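Local coordinates for protein putative peptidase (Clostridium acetobutylicum, PDB 3K9T) that binds one zinc ion per subunit, probably serves in the biosynthesis of modified polysaccharides and is not expected to act as a peptidase despite its aminopeptidase-like domain, at residues A[17-22]-A[337-342]. Residues are numbered along the deposited sequence; the frame is centred on the assembly and turned at random.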
loop_
_atom_site.group_PDB
_atom_site.type_symbol
_atom_site.label_atom_id
_atom_site.label_comp_id
_atom_site.label_asym_id
_atom_site.label_seq_id
_atom_site.Cartn_x
_atom_site.Cartn_y
_atom_site.Cartn_z
ATOM N N GLY A 17 -5.964 -23.777 -34.168
ATOM C CA GLY A 17 -5.486 -24.456 -35.348
ATOM C C GLY A 17 -5.544 -23.614 -36.597
ATOM O O GLY A 17 -4.594 -23.626 -37.363
ATOM N N GLU A 18 -6.647 -22.887 -36.799
ATOM C CA GLU A 18 -6.834 -22.001 -37.958
ATOM C C GLU A 18 -5.858 -20.827 -37.890
ATOM O O GLU A 18 -5.362 -20.354 -38.898
ATOM C CB GLU A 18 -8.287 -21.482 -38.010
ATOM C CG GLU A 18 -9.361 -22.586 -38.076
ATOM C CD GLU A 18 -10.807 -22.056 -38.196
ATOM O OE1 GLU A 18 -11.324 -21.666 -37.138
ATOM O OE2 GLU A 18 -11.410 -22.014 -39.317
ATOM N N ILE A 19 -5.599 -20.352 -36.663
ATOM C CA ILE A 19 -4.657 -19.253 -36.448
ATOM C C ILE A 19 -3.265 -19.755 -36.848
ATOM O O ILE A 19 -2.531 -19.049 -37.535
ATOM C CB ILE A 19 -4.660 -18.702 -34.998
ATOM C CG1 ILE A 19 -6.029 -18.079 -34.639
ATOM C CG2 ILE A 19 -3.578 -17.648 -34.822
ATOM C CD1 ILE A 19 -6.216 -17.796 -33.118
ATOM N N TYR A 20 -2.931 -20.996 -36.469
ATOM C CA TYR A 20 -1.636 -21.591 -36.839
ATOM C C TYR A 20 -1.436 -21.665 -38.370
ATOM O O TYR A 20 -0.365 -21.310 -38.902
ATOM C CB TYR A 20 -1.455 -23.002 -36.246
ATOM C CG TYR A 20 -0.198 -23.612 -36.798
ATOM C CD1 TYR A 20 1.054 -23.214 -36.324
ATOM C CD2 TYR A 20 -0.238 -24.486 -37.862
ATOM C CE1 TYR A 20 2.216 -23.711 -36.864
ATOM C CE2 TYR A 20 0.924 -24.996 -38.398
ATOM C CZ TYR A 20 2.158 -24.608 -37.903
ATOM O OH TYR A 20 3.335 -25.119 -38.458
ATOM N N ASN A 21 -2.478 -22.139 -39.061
ATOM C CA ASN A 21 -2.459 -22.300 -40.513
ATOM C C ASN A 21 -2.211 -20.991 -41.265
ATOM O O ASN A 21 -1.534 -21.006 -42.303
ATOM C CB ASN A 21 -3.743 -22.928 -40.996
ATOM C CG ASN A 21 -3.896 -24.378 -40.566
ATOM O OD1 ASN A 21 -2.927 -25.041 -40.194
ATOM N ND2 ASN A 21 -5.142 -24.888 -40.623
ATOM N N LEU A 22 -2.758 -19.885 -40.742
ATOM C CA LEU A 22 -2.498 -18.549 -41.269
ATOM C C LEU A 22 -1.018 -18.179 -41.056
ATOM O O LEU A 22 -0.363 -17.621 -41.950
ATOM C CB LEU A 22 -3.419 -17.511 -40.598
ATOM C CG LEU A 22 -3.262 -16.015 -40.965
ATOM C CD1 LEU A 22 -3.130 -15.839 -42.486
ATOM C CD2 LEU A 22 -4.398 -15.100 -40.352
ATOM N N ASP A 337 -2.348 -24.744 -28.561
ATOM C CA ASP A 337 -3.049 -24.476 -27.309
ATOM C C ASP A 337 -2.704 -23.113 -26.782
ATOM O O ASP A 337 -3.533 -22.463 -26.141
ATOM C CB ASP A 337 -2.706 -25.549 -26.281
ATOM C CG ASP A 337 -3.260 -26.938 -26.681
ATOM O OD1 ASP A 337 -4.405 -27.000 -27.173
ATOM O OD2 ASP A 337 -2.548 -27.952 -26.527
ATOM N N GLY A 338 -1.486 -22.674 -27.091
ATOM C CA GLY A 338 -1.031 -21.341 -26.734
ATOM C C GLY A 338 -1.776 -20.293 -27.526
ATOM O O GLY A 338 -2.300 -19.317 -26.983
ATOM N N LEU A 339 -1.817 -20.503 -28.827
ATOM C CA LEU A 339 -2.580 -19.631 -29.711
ATOM C C LEU A 339 -4.066 -19.648 -29.335
ATOM O O LEU A 339 -4.699 -18.580 -29.176
ATOM C CB LEU A 339 -2.378 -20.063 -31.130
ATOM C CG LEU A 339 -0.982 -19.777 -31.653
ATOM C CD1 LEU A 339 -0.738 -20.701 -32.840
ATOM C CD2 LEU A 339 -0.802 -18.284 -32.007
ATOM N N ALA A 340 -4.607 -20.845 -29.128
ATOM C CA ALA A 340 -5.991 -20.990 -28.663
ATOM C C ALA A 340 -6.225 -20.206 -27.377
ATOM O O ALA A 340 -7.226 -19.493 -27.244
ATOM C CB ALA A 340 -6.326 -22.472 -28.436
ATOM N N ASP A 341 -5.296 -20.329 -26.431
ATOM C CA ASP A 341 -5.470 -19.684 -25.136
ATOM C C ASP A 341 -5.342 -18.173 -25.218
ATOM O O ASP A 341 -6.078 -17.443 -24.557
ATOM C CB ASP A 341 -4.486 -20.216 -24.106
ATOM C CG ASP A 341 -4.709 -19.606 -22.727
ATOM O OD1 ASP A 341 -5.652 -20.026 -22.024
ATOM O OD2 ASP A 341 -3.942 -18.697 -22.351
ATOM N N SER A 342 -4.377 -17.692 -25.980
ATOM C CA SER A 342 -4.264 -16.245 -26.182
ATOM C C SER A 342 -5.542 -15.664 -26.834
ATOM O O SER A 342 -6.014 -14.617 -26.466
ATOM C CB SER A 342 -3.045 -15.935 -27.029
ATOM O OG SER A 342 -1.859 -16.377 -26.386
#
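Ile-19 and Tyr-20, on helix 12-26, receive the two methyls of Leu-339 from helix 336-355, a buried helix-to-helix contact of the aminopeptidase-like domain, with 314 residues between the segments. The packing is wholly apolar and small, 159 Å² in all, and within these segments the closest CA atoms are those of Ile-19 and Leu-339, 7.1 Å apart. Ile-19 aims its CB at the facing helix. Its CG2 methyl, anti to the backbone N, meets CD2 of Leu-339 at 4.0 Å, and the same side chain also packs on Ala-202 and Phe-206 of helix 194-211 and on Tyr-343, one turn along from Leu-339. Tyr-20 contributes the root of its side chain: with CG anti to the backbone N (chi1 173°), the ring swings off and leaves the CB to the leucine. The Tyr-20 side chain also touches Leu-331, Met-334 and Lys-336, and its OH hydrogen-bonds to Glu-24 and to a methylpentanediol probably carried over from crystallisation. The side chain of the zinc ligand Asp-196 is about 12 Å from that of Leu-339, so the contact is structural packing some way from the metal. The other leucine methyl, CD1, rests 4.2 Å from both CA and CB of Tyr-20.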